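PDB 5VIP: MdcD from Pseudomonas aeruginosa, which probably serves as the beta subunit of a biotin-independent malonate decarboxylase, a carboxyl-transferase-family protein thought to act in removing the carboxyl group of malonyl-ACP. Local coordinates for residues Tyr224-Asp228 and Leu229-Arg233. Residues are numbered along the deposited sequence; the frame is centred on the assembly and turned at random.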
# COMPACT_ATOMS: atom_id res chain seq x y z
N TYR B 224 23.14 2.49 3.57
CA TYR B 224 23.70 1.97 2.33
C TYR B 224 24.74 0.92 2.70
O TYR B 224 25.77 1.26 3.24
CB TYR B 224 24.31 3.13 1.52
CG TYR B 224 24.99 2.78 0.22
CD1 TYR B 224 24.29 2.17 -0.81
CD2 TYR B 224 26.32 3.09 -0.00
CE1 TYR B 224 24.90 1.86 -2.02
CE2 TYR B 224 26.95 2.80 -1.20
CZ TYR B 224 26.23 2.18 -2.21
OH TYR B 224 26.84 1.88 -3.41
N LEU B 225 24.45 -0.35 2.43
CA LEU B 225 25.27 -1.45 2.95
C LEU B 225 26.16 -2.09 1.90
O LEU B 225 25.76 -2.23 0.74
CB LEU B 225 24.38 -2.54 3.55
CG LEU B 225 23.25 -2.10 4.48
CD1 LEU B 225 22.50 -3.31 5.03
CD2 LEU B 225 23.79 -1.24 5.60
N ALA B 226 27.36 -2.50 2.31
CA ALA B 226 28.21 -3.33 1.49
C ALA B 226 27.53 -4.67 1.28
O ALA B 226 26.78 -5.11 2.15
CB ALA B 226 29.58 -3.55 2.15
N ASP B 227 27.81 -5.33 0.16
CA ASP B 227 27.23 -6.64 -0.09
C ASP B 227 28.01 -7.68 0.68
O ASP B 227 28.84 -8.41 0.14
CB ASP B 227 27.21 -6.97 -1.59
CG ASP B 227 26.58 -8.32 -1.87
OD1 ASP B 227 25.89 -8.86 -0.97
OD2 ASP B 227 26.78 -8.86 -2.97
N ASP B 228 27.73 -7.73 1.98
CA ASP B 228 28.51 -8.52 2.90
C ASP B 228 27.54 -8.98 3.98
O ASP B 228 26.89 -8.16 4.63
CB ASP B 228 29.68 -7.69 3.47
CG ASP B 228 30.47 -8.43 4.53
OD1 ASP B 228 30.11 -8.36 5.72
OD2 ASP B 228 31.49 -9.07 4.19
N LEU B 229 27.44 -10.29 4.14
CA LEU B 229 26.53 -10.90 5.10
C LEU B 229 26.67 -10.39 6.53
O LEU B 229 25.68 -10.05 7.18
CB LEU B 229 26.73 -12.42 5.10
CG LEU B 229 25.96 -13.15 6.19
CD1 LEU B 229 24.46 -12.86 6.00
CD2 LEU B 229 26.25 -14.65 6.14
N ASP B 230 27.89 -10.37 7.05
CA ASP B 230 28.10 -9.93 8.42
C ASP B 230 27.68 -8.46 8.58
O ASP B 230 27.08 -8.09 9.59
CB ASP B 230 29.56 -10.11 8.83
CG ASP B 230 29.75 -10.26 10.32
OD1 ASP B 230 28.89 -10.88 11.00
OD2 ASP B 230 30.77 -9.74 10.83
N GLU B 231 27.99 -7.64 7.58
CA GLU B 231 27.61 -6.23 7.62
C GLU B 231 26.08 -6.04 7.56
O GLU B 231 25.51 -5.26 8.32
CB GLU B 231 28.28 -5.46 6.48
CG GLU B 231 27.87 -4.00 6.44
CD GLU B 231 28.83 -3.10 5.69
OE1 GLU B 231 28.36 -2.08 5.15
OE2 GLU B 231 30.05 -3.39 5.68
N VAL B 232 25.42 -6.76 6.66
CA VAL B 232 23.96 -6.69 6.60
C VAL B 232 23.34 -7.10 7.93
O VAL B 232 22.46 -6.40 8.46
CB VAL B 232 23.38 -7.58 5.46
CG1 VAL B 232 21.84 -7.64 5.54
CG2 VAL B 232 23.83 -7.02 4.11
N ARG B 233 23.81 -8.21 8.49
CA ARG B 233 23.24 -8.71 9.74
C ARG B 233 23.44 -7.70 10.89
O ARG B 233 22.51 -7.41 11.65
CB ARG B 233 23.87 -10.05 10.12
CG ARG B 233 23.27 -10.66 11.38
CD ARG B 233 24.11 -11.81 11.91
NE ARG B 233 24.24 -12.91 10.97
CZ ARG B 233 25.40 -13.28 10.42
NH1 ARG B 233 26.51 -12.61 10.71
NH2 ARG B 233 25.46 -14.31 9.58
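D228 accepts from the backbone N of E231, while the E231 side chain turns back to A226, where strand 223-225 leads into helix 229-242. D228 is the N-cap: its OD1 takes the backbone N-H of E231 at 2.9 Å through the anti lone pair, with CG swung opposite the backbone N (chi1 176°), which brings OD1 to the E231 amide. Its carbonyl O starts the helical ladder, accepting from V232 N at 2.9 Å, and V232 CG2 packs 3.3 Å from the same O. E231 reaches back with an extended side chain: OE1 receives the N-H of A226 at 3.0 Å, nearly straight (168°) but approaching from well above the carboxylate plane. A226 CB lies 3.6 Å from both OE1 and OE2 of that carboxylate. On the buried side, L225 CD1 meets V232 CG2 at 4.0 Å, the two side chains crossing at about a right angle.

Further out, D228 OD2 forms a salt bridge with R11, and D227, centre of an inverse gamma turn, bonds through its carboxylate to S12, F13 and T14. R233 NH1 grips D230 OD1 at 3.0 Å, in the guanidinium plane. This is a strand-to-helix junction at the outermost strand of this chain's mixed sheet in a crotonase-like carboxyltransferase fold. Acidic D228, D230 and E231 at the helix N-terminus probably interact favourably with its dipole; R11 and R233 probably balance the charges of D228 and D230, while E231 OE1 has the A226 N-H as a partner.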